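Local coordinates for protein extracellular invertase (Aspergillus kawachii, PDB 5XH8) that hydrolyses beta-fructofuranosides such as sucrose and transfers fructosyl units with high activity, probably building fructooligosaccharides such as 1-kestose, at residues Y46-P49 against F54-G57; S182-K187 against G300-N305; W243-E248 against S275-V280; L542-D547 against L551-N556. One frame throughout, in Å; residues are numbered along the deposited sequence.

Contacts 1, 2 and 3 belong to the beta-propeller of this GH32 enzyme, contact 4 to its C-terminal beta-sandwich. Along the chain, contact 1 closes first as a local hairpin; contact 2 then opens a long loop of 112 residues in which contact 3 is nested, and contact 4 comes last, as another hairpin. Contacts 2 and 3 both reach the sheet that includes strands 265-274 and 286-298, and their nearest atoms are about 7 Å apart although their centres are 30 Å apart. Contacts 2 and 4 lie on opposite sides of the chain's centre, 39 Å between centres. Contacts 1 and 4 are hairpins within their own sheets, while contact 2 joins a helix to a neighbouring sheet and contact 3 packs two loops at the surface.

Contact 1 (Y46-P49 against F54-G57); sequences YTDP and FHVG
A water molecule bridges Asp48 and His55: it donates to Asp48 OD2 at 2.6 Å and lies 2.7 Å from His55 NE2, in the plane of the imidazole at its edge. The water sits beside a beta hairpin of the GH32 propeller, formed where strand 37-47 turns back into strand 54-60. Asp48 OD1 is used differently, bonding the backbone N of Ala50 inside the connecting loop. Linking the carboxylate to the imidazole, the water helps to fix the rotation of the histidine ring.

Tyr46 and His55 form the antiparallel hydrogen-bonded pair: His55 N donates to Tyr46 O at 2.7 Å and 166°, and Tyr46 N returns a bond to His55 O. Their side chains leave on the same face of the sheet, side by side, and make an offset stack with ring centroids 4.1 Å apart and planes 24° from parallel. Tyr46 can lie under the imidazole because its CG stands between the backbone N and the carbonyl carbon (chi1 70°), which folds the phenol over toward the partner strand. His55 CB also sits over the Tyr46 ring as a CH-pi contact, and the phenol oxygen ends above the imidazole face. Pro111 and Phe148, from loops, pack on Tyr46.

On the other face the pair is Thr47 and Phe54, a non-hydrogen-bonded one, with Leu326 of strand 318-326 touching both. Their side chains cross nearly at a right angle, and Thr47 OG1 meets the edge of the Phe54 ring, 3.5 Å from CD1.

Contact 2 (S182-K187 against G300-N305); sequences SLLHSK and GSVSFN
This is a small apolar contact between the C-terminal part of a short helix and a strand of the next propeller sheet, Leu183 and Leu184 against Val302, far out from the centre of the chain. The leucines belong to the last turn of the helix in the connection from strand 166-176 to strand 191-199 of one four-stranded sheet; Val302 belongs to the segment that runs into strand 302-311, in the sheet that follows along the chain. About 125 Å² is buried in all.

Val302 points toward the helix and is met by both leucines, each crossing it at about a right angle. Leu183 brings CD1 to within 4.0 Å of Val302 CG2, and Leu184 brings CD2 to within 4.1 Å of Val302 CB. CG2 of Val302 is the methyl turned away from its own backbone N, while CG1 stands between N and the carbonyl carbon. Leu180, Val296 and Trp225 also touch Val302, so the valine is buried among apolar neighbours from the helix and from both sheets.

Directly after the leucines the helix finishes in a Schellman motif, with His185 at positive phi (52°), and the chain swings away. Arg210, from the leucines' own sheet, bonds Leu184 O. Between the two segments only methyl and methine groups meet, which implies that hydrophobic burial and shape hold them here; polar links lie to the side, from Arg298 to Leu183 O and in the backbone bond of Phe304 with Trp225.

Contact 3 (W243-E248 against S275-V280); sequences WAFNFE and SDLPVV
From its CB, Phe245 heads toward Ser275 and the loop that follows strand 265-274. CG stands anti to the carbonyl carbon (chi1 -65°), which carries the ring out to the 275-280 loop of the propeller. The ring then meets the loop along one side: CD1 lies 4.1 Å from Ser275 N, and CE1 comes to 3.7 Å from Ser275 CB. At the tip, CZ is 4.1 Å from CD2 of Leu277, which approaches the ring edge near its plane, and 4.4 Å from CG2 of Val279, which arrives obliquely.

The loop has its own fixtures. Ser275 OG donates to Asp276 O at 2.7 Å, turning the hydroxyl to its own chain while CB faces the ring, and a cis peptide joins Leu277 to Pro278. Behind Phe245, the backbone is bonded to Glu273 at the end of the strand; Trp125, from another loop, stacks on its ring and also touches Val279.

A bound glycerol lies about 4 Å from the Phe245 side chain, so this aromatic patch probably borders the substrate-binding region. Carbon-to-carbon packing of this kind gives a surface wall that is apolar and not directional in its hold on the loop.

Contact 4 (L542-D547 against L551-N556); sequences LTLVVD and LEVYAN
Leu542 reaches across to Val553 and Ala555 on the apolar face of this antiparallel hairpin, strands 534-547 and 550-555 of the C-terminal beta-sandwich. Its CD1 lies in the corner formed by the two, 4.0 Å from Val553 CG1 and 4.4 Å from Ala555 CB; CG anti to the backbone N (chi1 -156°) leans the side chain that way. Val553 CG1 is a bump set against both leucine methyls, with Leu544 CD1 4.3 Å away. At the far end Leu551 leans across in return: its CD1 rests against Val546 CG2, at 3.8 Å, and Leu544 CB. Ile498 and Val500 of strand 497-501, in the facing sheet, pack on this surface.

The opposite face carries Thr543, Val545, Glu552 and Tyr554. Val545 CG2 meets the Tyr554 ring obliquely near CE1. Tyr554 OH makes a weak bond to Glu552 OE1; the stronger partners are Arg374, of propeller strand 366-385, for the phenol, and Arg374 and His31 for the carboxylate. Thr543 OG1 holds a water at 2.7 Å.

Between the faces run two hydrogen-bonded pairs. Val545 N donates to Glu552 O at 2.9 Å and 170°, and Thr543 and Tyr554 form the second. One face thus seals the sandwich core with interlocking methyls, while the other holds the Glu552 carboxylate and Tyr554 phenol, whose bonds to Arg374 tie the sandwich to the propeller.

Contact 1 (Y46-P49 against F54-G57)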
loop_
_atom_site.group_PDB
_atom_site.type_symbol
_atom_site.label_atom_id
_atom_site.label_comp_id
_atom_site.label_asym_id
_atom_site.label_seq_id
_atom_site.Cartn_x
_atom_site.Cartn_y
_atom_site.Cartn_z
ATOM N N TYR A 46 -13.643 -11.665 20.205
ATOM C CA TYR A 46 -14.732 -10.697 20.343
ATOM C C TYR A 46 -15.981 -11.315 20.907
ATOM O O TYR A 46 -16.262 -12.491 20.673
ATOM C CB TYR A 46 -15.068 -10.018 19.004
ATOM C CG TYR A 46 -15.725 -10.899 17.952
ATOM C CD1 TYR A 46 -14.979 -11.794 17.179
ATOM C CD2 TYR A 46 -17.112 -10.826 17.709
ATOM C CE1 TYR A 46 -15.579 -12.578 16.193
ATOM C CE2 TYR A 46 -17.714 -11.604 16.724
ATOM C CZ TYR A 46 -16.947 -12.485 15.966
ATOM O OH TYR A 46 -17.554 -13.275 14.986
ATOM N N THR A 47 -16.736 -10.503 21.636
ATOM C CA THR A 47 -18.089 -10.853 22.011
ATOM C C THR A 47 -19.009 -10.412 20.893
ATOM O O THR A 47 -19.047 -9.238 20.550
ATOM C CB THR A 47 -18.523 -10.162 23.313
ATOM O OG1 THR A 47 -17.555 -10.418 24.337
ATOM C CG2 THR A 47 -19.872 -10.662 23.760
ATOM N N ASP A 48 -19.731 -11.356 20.324
ATOM C CA ASP A 48 -20.724 -11.088 19.306
ATOM C C ASP A 48 -21.961 -10.425 19.977
ATOM O O ASP A 48 -22.679 -11.101 20.712
ATOM C CB ASP A 48 -21.109 -12.406 18.637
ATOM C CG ASP A 48 -22.155 -12.236 17.537
ATOM O OD1 ASP A 48 -22.945 -11.255 17.594
ATOM O OD2 ASP A 48 -22.149 -13.076 16.597
ATOM N N PRO A 49 -22.216 -9.122 19.713
ATOM C CA PRO A 49 -23.328 -8.459 20.428
ATOM C C PRO A 49 -24.702 -9.097 20.195
ATOM O O PRO A 49 -25.507 -9.117 21.111
ATOM C CB PRO A 49 -23.288 -7.013 19.920
ATOM C CG PRO A 49 -22.547 -7.065 18.636
ATOM C CD PRO A 49 -21.590 -8.220 18.724
ATOM N N PHE A 54 -18.816 -15.574 23.006
ATOM C CA PHE A 54 -17.478 -15.085 23.002
ATOM C C PHE A 54 -16.642 -15.888 22.007
ATOM O O PHE A 54 -16.533 -17.115 22.115
ATOM C CB PHE A 54 -16.879 -15.160 24.388
ATOM C CG PHE A 54 -15.549 -14.490 24.499
ATOM C CD1 PHE A 54 -15.406 -13.135 24.166
ATOM C CD2 PHE A 54 -14.438 -15.190 24.911
ATOM C CE1 PHE A 54 -14.180 -12.496 24.273
ATOM C CE2 PHE A 54 -13.208 -14.563 25.009
ATOM C CZ PHE A 54 -13.071 -13.211 24.689
ATOM N N HIS A 55 -16.040 -15.173 21.062
ATOM C CA HIS A 55 -15.211 -15.754 20.013
ATOM C C HIS A 55 -13.763 -15.594 20.413
ATOM O O HIS A 55 -13.366 -14.499 20.784
ATOM C CB HIS A 55 -15.425 -15.033 18.687
ATOM C CG HIS A 55 -16.771 -15.266 18.092
ATOM N ND1 HIS A 55 -16.938 -15.768 16.824
ATOM C CD2 HIS A 55 -18.012 -15.112 18.608
ATOM C CE1 HIS A 55 -18.225 -15.895 16.573
ATOM N NE2 HIS A 55 -18.900 -15.497 17.636
ATOM N N VAL A 56 -13.002 -16.697 20.348
ATOM C CA VAL A 56 -11.553 -16.681 20.482
ATOM C C VAL A 56 -10.900 -16.974 19.111
ATOM O O VAL A 56 -11.455 -17.715 18.296
ATOM C CB VAL A 56 -11.017 -17.677 21.555
ATOM C CG1 VAL A 56 -11.593 -17.376 22.931
ATOM C CG2 VAL A 56 -11.315 -19.119 21.182
ATOM N N GLY A 57 -9.721 -16.418 18.870
ATOM C CA GLY A 57 -9.009 -16.594 17.607
ATOM C C GLY A 57 -7.545 -16.853 17.891
ATOM O O GLY A 57 -7.057 -16.568 18.987
HETATM O O HOH W 1 -21.618 -15.417 17.477
#

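Contact 2 (S182-K187 against G300-N305)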
loop_
_atom_site.group_PDB
_atom_site.type_symbol
_atom_site.label_atom_id
_atom_site.label_comp_id
_atom_site.label_asym_id
_atom_site.label_seq_id
_atom_site.Cartn_x
_atom_site.Cartn_y
_atom_site.Cartn_z
ATOM N N SER A 182 -11.641 12.241 26.470
ATOM C CA SER A 182 -11.564 13.520 27.179
ATOM C C SER A 182 -10.273 14.276 26.873
ATOM O O SER A 182 -10.324 15.451 26.497
ATOM C CB SER A 182 -11.739 13.319 28.685
ATOM O OG SER A 182 -11.269 14.463 29.369
ATOM N N LEU A 183 -9.124 13.611 26.995
ATOM C CA LEU A 183 -7.839 14.259 26.754
ATOM C C LEU A 183 -7.634 14.737 25.307
ATOM O O LEU A 183 -6.966 15.760 25.083
ATOM C CB LEU A 183 -6.685 13.324 27.098
ATOM C CG LEU A 183 -6.290 13.127 28.556
ATOM C CD1 LEU A 183 -5.293 11.980 28.628
ATOM C CD2 LEU A 183 -5.677 14.388 29.154
ATOM N N LEU A 184 -8.192 13.997 24.341
ATOM C CA LEU A 184 -7.998 14.289 22.908
ATOM C C LEU A 184 -9.195 14.983 22.250
ATOM O O LEU A 184 -9.173 15.233 21.056
ATOM C CB LEU A 184 -7.701 12.985 22.164
ATOM C CG LEU A 184 -6.392 12.305 22.593
ATOM C CD1 LEU A 184 -6.365 10.854 22.146
ATOM C CD2 LEU A 184 -5.185 13.061 22.059
ATOM N N HIS A 185 -10.234 15.281 23.029
ATOM C CA HIS A 185 -11.498 15.806 22.512
ATOM C C HIS A 185 -12.050 14.943 21.372
ATOM O O HIS A 185 -12.586 15.461 20.393
ATOM C CB HIS A 185 -11.342 17.289 22.112
ATOM C CG HIS A 185 -10.787 18.136 23.215
ATOM N ND1 HIS A 185 -9.455 18.478 23.290
ATOM C CD2 HIS A 185 -11.372 18.650 24.321
ATOM C CE1 HIS A 185 -9.244 19.187 24.384
ATOM N NE2 HIS A 185 -10.393 19.310 25.025
ATOM N N SER A 186 -11.938 13.617 21.515
ATOM C CA SER A 186 -12.432 12.706 20.478
ATOM C C SER A 186 -13.913 12.621 20.664
ATOM O O SER A 186 -14.400 12.805 21.781
ATOM C CB SER A 186 -11.839 11.288 20.619
ATOM O OG SER A 186 -10.435 11.322 20.756
ATOM N N LYS A 187 -14.640 12.275 19.611
ATOM C CA LYS A 187 -16.038 11.912 19.807
ATOM C C LYS A 187 -16.146 10.736 20.791
ATOM O O LYS A 187 -15.243 9.861 20.846
ATOM C CB LYS A 187 -16.682 11.567 18.477
ATOM C CG LYS A 187 -16.828 12.789 17.590
ATOM C CD LYS A 187 -17.053 12.418 16.142
ATOM C CE LYS A 187 -17.107 13.667 15.280
ATOM N NZ LYS A 187 -17.739 13.337 13.980
ATOM N N GLY A 300 0.247 18.693 24.421
ATOM C CA GLY A 300 0.167 18.686 22.957
ATOM C C GLY A 300 -0.187 17.281 22.463
ATOM O O GLY A 300 -1.273 17.068 21.923
ATOM N N SER A 301 0.710 16.310 22.657
ATOM C CA SER A 301 0.405 14.907 22.321
ATOM C C SER A 301 0.263 14.033 23.566
ATOM O O SER A 301 0.900 14.265 24.604
ATOM C CB SER A 301 1.462 14.330 21.397
ATOM O OG SER A 301 2.714 14.332 22.039
ATOM N N VAL A 302 -0.586 13.025 23.449
ATOM C CA VAL A 302 -0.878 12.133 24.556
ATOM C C VAL A 302 0.295 11.168 24.823
ATOM O O VAL A 302 1.047 10.790 23.920
ATOM C CB VAL A 302 -2.226 11.414 24.332
ATOM C CG1 VAL A 302 -2.092 10.285 23.311
ATOM C CG2 VAL A 302 -2.793 10.902 25.635
ATOM N N SER A 303 0.448 10.809 26.087
ATOM C CA SER A 303 1.570 10.028 26.565
ATOM C C SER A 303 1.119 9.026 27.632
ATOM O O SER A 303 0.341 9.387 28.517
ATOM C CB SER A 303 2.584 10.980 27.176
ATOM O OG SER A 303 3.866 10.504 26.924
ATOM N N PHE A 304 1.620 7.789 27.544
ATOM C CA PHE A 304 1.412 6.756 28.553
ATOM C C PHE A 304 2.689 6.698 29.379
ATOM O O PHE A 304 3.761 6.512 28.836
ATOM C CB PHE A 304 1.147 5.411 27.863
ATOM C CG PHE A 304 1.069 4.232 28.795
ATOM C CD1 PHE A 304 -0.079 3.979 29.520
ATOM C CD2 PHE A 304 2.129 3.346 28.892
ATOM C CE1 PHE A 304 -0.158 2.873 30.370
ATOM C CE2 PHE A 304 2.058 2.238 29.727
ATOM C CZ PHE A 304 0.905 2.001 30.476
ATOM N N ASN A 305 2.572 6.878 30.688
ATOM C CA ASN A 305 3.746 7.022 31.577
ATOM C C ASN A 305 3.706 5.875 32.581
ATOM O O ASN A 305 2.881 5.889 33.502
ATOM C CB ASN A 305 3.707 8.387 32.273
ATOM C CG ASN A 305 3.547 9.529 31.280
ATOM O OD1 ASN A 305 4.465 9.826 30.537
ATOM N ND2 ASN A 305 2.355 10.120 31.215
#

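Contact 3 (W243-E248 against S275-V280)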
loop_
_atom_site.group_PDB
_atom_site.type_symbol
_atom_site.label_atom_id
_atom_site.label_comp_id
_atom_site.label_asym_id
_atom_site.label_seq_id
_atom_site.Cartn_x
_atom_site.Cartn_y
_atom_site.Cartn_z
ATOM N N TRP A 243 12.478 -3.674 28.140
ATOM C CA TRP A 243 11.735 -3.096 27.036
ATOM C C TRP A 243 12.309 -3.601 25.705
ATOM O O TRP A 243 11.587 -3.718 24.727
ATOM C CB TRP A 243 11.760 -1.567 27.089
ATOM C CG TRP A 243 11.217 -0.942 28.368
ATOM C CD1 TRP A 243 11.796 0.080 29.087
ATOM C CD2 TRP A 243 10.003 -1.274 29.067
ATOM N NE1 TRP A 243 11.018 0.410 30.177
ATOM C CE2 TRP A 243 9.916 -0.404 30.194
ATOM C CE3 TRP A 243 8.981 -2.220 28.865
ATOM C CZ2 TRP A 243 8.845 -0.451 31.093
ATOM C CZ3 TRP A 243 7.920 -2.273 29.763
ATOM C CH2 TRP A 243 7.853 -1.393 30.863
ATOM N N ALA A 244 13.614 -3.873 25.689
ATOM C CA ALA A 244 14.248 -4.681 24.671
ATOM C C ALA A 244 14.204 -3.997 23.293
ATOM O O ALA A 244 14.184 -2.746 23.222
ATOM C CB ALA A 244 13.659 -6.093 24.679
ATOM N N PHE A 245 14.195 -4.766 22.205
ATOM C CA PHE A 245 14.422 -4.168 20.875
ATOM C C PHE A 245 13.196 -3.882 20.034
ATOM O O PHE A 245 13.295 -3.203 19.014
ATOM C CB PHE A 245 15.390 -5.027 20.110
ATOM C CG PHE A 245 16.770 -5.071 20.722
ATOM C CD1 PHE A 245 17.076 -5.987 21.717
ATOM C CD2 PHE A 245 17.766 -4.199 20.287
ATOM C CE1 PHE A 245 18.350 -6.044 22.271
ATOM C CE2 PHE A 245 19.049 -4.240 20.841
ATOM C CZ PHE A 245 19.341 -5.168 21.831
ATOM N N ASN A 246 12.040 -4.393 20.448
ATOM C CA ASN A 246 10.805 -4.246 19.669
ATOM C C ASN A 246 9.630 -4.674 20.537
ATOM O O ASN A 246 9.761 -5.618 21.290
ATOM C CB ASN A 246 10.884 -5.123 18.407
ATOM C CG ASN A 246 9.736 -4.879 17.461
ATOM O OD1 ASN A 246 9.578 -3.780 16.925
ATOM N ND2 ASN A 246 8.931 -5.905 17.243
ATOM N N PHE A 247 8.511 -3.957 20.460
ATOM C CA PHE A 247 7.271 -4.367 21.109
ATOM C C PHE A 247 6.361 -5.123 20.114
ATOM O O PHE A 247 6.286 -4.758 18.941
ATOM C CB PHE A 247 6.456 -3.172 21.627
ATOM C CG PHE A 247 7.046 -2.438 22.817
ATOM C CD1 PHE A 247 8.028 -2.990 23.646
ATOM C CD2 PHE A 247 6.562 -1.170 23.120
ATOM C CE1 PHE A 247 8.532 -2.269 24.723
ATOM C CE2 PHE A 247 7.063 -0.451 24.210
ATOM C CZ PHE A 247 8.039 -1.012 25.011
ATOM N N GLU A 248 5.663 -6.139 20.633
ATOM C CA GLU A 248 4.719 -6.977 19.881
ATOM C C GLU A 248 3.412 -7.094 20.677
ATOM O O GLU A 248 3.398 -6.909 21.906
ATOM C CB GLU A 248 5.322 -8.365 19.661
ATOM C CG GLU A 248 6.634 -8.358 18.854
ATOM C CD GLU A 248 6.948 -9.708 18.261
ATOM O OE1 GLU A 248 7.491 -10.564 19.006
ATOM O OE2 GLU A 248 6.588 -9.928 17.063
ATOM N N SER A 275 17.532 -9.745 23.190
ATOM C CA SER A 275 18.736 -10.298 22.595
ATOM C C SER A 275 19.895 -10.091 23.546
ATOM O O SER A 275 19.904 -9.109 24.269
ATOM C CB SER A 275 19.040 -9.547 21.309
ATOM O OG SER A 275 20.106 -10.143 20.591
ATOM N N ASP A 276 20.866 -11.000 23.526
ATOM C CA ASP A 276 22.223 -10.690 24.010
ATOM C C ASP A 276 22.924 -9.841 22.978
ATOM O O ASP A 276 22.503 -9.787 21.824
ATOM C CB ASP A 276 23.038 -11.948 24.203
ATOM C CG ASP A 276 22.389 -12.889 25.148
ATOM O OD1 ASP A 276 22.098 -12.461 26.294
ATOM O OD2 ASP A 276 22.139 -14.039 24.727
ATOM N N LEU A 277 23.987 -9.166 23.404
ATOM C CA LEU A 277 24.877 -8.455 22.486
ATOM C C LEU A 277 26.101 -9.346 22.222
ATOM O O LEU A 277 26.523 -10.062 23.128
ATOM C CB LEU A 277 25.294 -7.109 23.076
ATOM C CG LEU A 277 24.148 -6.128 23.334
ATOM C CD1 LEU A 277 24.681 -4.863 23.990
ATOM C CD2 LEU A 277 23.396 -5.794 22.051
ATOM N N PRO A 278 26.638 -9.382 21.000
ATOM C CA PRO A 278 26.056 -8.758 19.827
ATOM C C PRO A 278 24.768 -9.468 19.381
ATOM O O PRO A 278 24.550 -10.643 19.694
ATOM C CB PRO A 278 27.127 -8.996 18.779
ATOM C CG PRO A 278 27.574 -10.397 19.102
ATOM C CD PRO A 278 27.478 -10.536 20.607
ATOM N N VAL A 279 23.957 -8.742 18.627
ATOM C CA VAL A 279 22.701 -9.265 18.096
ATOM C C VAL A 279 23.000 -10.335 17.059
ATOM O O VAL A 279 23.886 -10.161 16.237
ATOM C CB VAL A 279 21.891 -8.141 17.442
ATOM C CG1 VAL A 279 20.668 -8.702 16.709
ATOM C CG2 VAL A 279 21.503 -7.106 18.498
ATOM N N VAL A 280 22.264 -11.437 17.100
ATOM C CA VAL A 280 22.350 -12.463 16.056
ATOM C C VAL A 280 21.261 -12.194 14.996
ATOM O O VAL A 280 20.083 -12.101 15.352
ATOM C CB VAL A 280 22.203 -13.871 16.647
ATOM C CG1 VAL A 280 22.265 -14.932 15.555
ATOM C CG2 VAL A 280 23.286 -14.102 17.707
#

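Contact 4 (L542-D547 against L551-N556)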
loop_
_atom_site.group_PDB
_atom_site.type_symbol
_atom_site.label_atom_id
_atom_site.label_comp_id
_atom_site.label_asym_id
_atom_site.label_seq_id
_atom_site.Cartn_x
_atom_site.Cartn_y
_atom_site.Cartn_z
ATOM N N LEU A 542 -0.380 -21.003 46.686
ATOM C CA LEU A 542 0.093 -21.637 45.486
ATOM C C LEU A 542 -1.029 -22.441 44.834
ATOM O O LEU A 542 -1.696 -23.206 45.517
ATOM C CB LEU A 542 1.250 -22.543 45.879
ATOM C CG LEU A 542 2.296 -22.930 44.859
ATOM C CD1 LEU A 542 2.890 -21.715 44.157
ATOM C CD2 LEU A 542 3.371 -23.751 45.570
ATOM N N THR A 543 -1.262 -22.237 43.530
ATOM C CA THR A 543 -2.066 -23.172 42.719
ATOM C C THR A 543 -1.242 -23.732 41.545
ATOM O O THR A 543 -0.596 -22.972 40.817
ATOM C CB THR A 543 -3.328 -22.495 42.181
ATOM O OG1 THR A 543 -4.050 -21.888 43.257
ATOM C CG2 THR A 543 -4.225 -23.496 41.474
ATOM N N LEU A 544 -1.253 -25.053 41.388
ATOM C CA LEU A 544 -0.615 -25.742 40.266
ATOM C C LEU A 544 -1.733 -26.377 39.458
ATOM O O LEU A 544 -2.554 -27.099 40.016
ATOM C CB LEU A 544 0.352 -26.832 40.744
ATOM C CG LEU A 544 1.749 -26.460 41.245
ATOM C CD1 LEU A 544 1.756 -25.260 42.160
ATOM C CD2 LEU A 544 2.371 -27.650 41.966
ATOM N N VAL A 545 -1.766 -26.107 38.158
ATOM C CA VAL A 545 -2.697 -26.768 37.254
ATOM C C VAL A 545 -1.839 -27.552 36.276
ATOM O O VAL A 545 -1.054 -26.963 35.511
ATOM C CB VAL A 545 -3.589 -25.786 36.476
ATOM C CG1 VAL A 545 -4.633 -26.543 35.648
ATOM C CG2 VAL A 545 -4.235 -24.779 37.414
ATOM N N VAL A 546 -1.994 -28.873 36.295
ATOM C CA VAL A 546 -1.270 -29.752 35.403
ATOM C C VAL A 546 -2.285 -30.359 34.456
ATOM O O VAL A 546 -3.168 -31.105 34.877
ATOM C CB VAL A 546 -0.517 -30.844 36.199
ATOM C CG1 VAL A 546 0.112 -31.883 35.273
ATOM C CG2 VAL A 546 0.548 -30.193 37.055
ATOM N N ASP A 547 -2.155 -30.034 33.173
ATOM C CA ASP A 547 -3.045 -30.557 32.143
ATOM C C ASP A 547 -2.189 -31.332 31.142
ATOM O O ASP A 547 -1.802 -30.832 30.063
ATOM C CB ASP A 547 -3.836 -29.397 31.509
ATOM C CG ASP A 547 -4.917 -29.854 30.599
ATOM O OD1 ASP A 547 -5.100 -31.080 30.397
ATOM O OD2 ASP A 547 -5.608 -28.966 30.056
ATOM N N LEU A 551 1.899 -27.129 32.378
ATOM C CA LEU A 551 1.932 -26.703 33.764
ATOM C C LEU A 551 1.725 -25.191 33.858
ATOM O O LEU A 551 2.466 -24.425 33.250
ATOM C CB LEU A 551 3.283 -27.067 34.429
ATOM C CG LEU A 551 3.522 -26.485 35.842
ATOM C CD1 LEU A 551 2.492 -26.950 36.869
ATOM C CD2 LEU A 551 4.926 -26.833 36.299
ATOM N N GLU A 552 0.745 -24.783 34.649
ATOM C CA GLU A 552 0.561 -23.392 35.022
ATOM C C GLU A 552 0.657 -23.259 36.547
ATOM O O GLU A 552 -0.062 -23.930 37.295
ATOM C CB GLU A 552 -0.773 -22.862 34.504
ATOM C CG GLU A 552 -0.866 -22.898 32.971
ATOM C CD GLU A 552 -2.088 -22.186 32.399
ATOM O OE1 GLU A 552 -2.488 -21.137 32.944
ATOM O OE2 GLU A 552 -2.633 -22.647 31.369
ATOM N N VAL A 553 1.557 -22.385 36.982
ATOM C CA VAL A 553 1.785 -22.095 38.383
ATOM C C VAL A 553 1.280 -20.680 38.682
ATOM O O VAL A 553 1.795 -19.716 38.126
ATOM C CB VAL A 553 3.290 -22.180 38.702
ATOM C CG1 VAL A 553 3.536 -21.901 40.191
ATOM C CG2 VAL A 553 3.836 -23.547 38.294
ATOM N N TYR A 554 0.269 -20.583 39.542
ATOM C CA TYR A 554 -0.252 -19.331 40.046
ATOM C C TYR A 554 0.107 -19.118 41.531
ATOM O O TYR A 554 0.154 -20.093 42.323
ATOM C CB TYR A 554 -1.767 -19.302 39.908
ATOM C CG TYR A 554 -2.293 -19.392 38.475
ATOM C CD1 TYR A 554 -2.448 -20.622 37.833
ATOM C CD2 TYR A 554 -2.659 -18.241 37.776
ATOM C CE1 TYR A 554 -2.931 -20.702 36.524
ATOM C CE2 TYR A 554 -3.165 -18.303 36.473
ATOM C CZ TYR A 554 -3.289 -19.529 35.842
ATOM O OH TYR A 554 -3.794 -19.561 34.560
ATOM N N ALA A 555 0.307 -17.846 41.908
ATOM C CA ALA A 555 0.531 -17.473 43.325
ATOM C C ALA A 555 -0.105 -16.136 43.681
ATOM O O ALA A 555 0.076 -15.123 42.966
ATOM C CB ALA A 555 2.011 -17.465 43.665
ATOM N N ASN A 556 -0.917 -16.159 44.742
ATOM C CA ASN A 556 -1.325 -14.956 45.464
ATOM C C ASN A 556 -2.142 -14.000 44.602
ATOM O O ASN A 556 -2.150 -12.789 44.846
ATOM C CB ASN A 556 -0.082 -14.266 46.059
ATOM C CG ASN A 556 0.540 -15.071 47.200
ATOM O OD1 ASN A 556 0.536 -14.627 48.348
ATOM N ND2 ASN A 556 1.093 -16.234 46.893
HETATM O O HOH W 2 -2.872 -19.495 43.695
#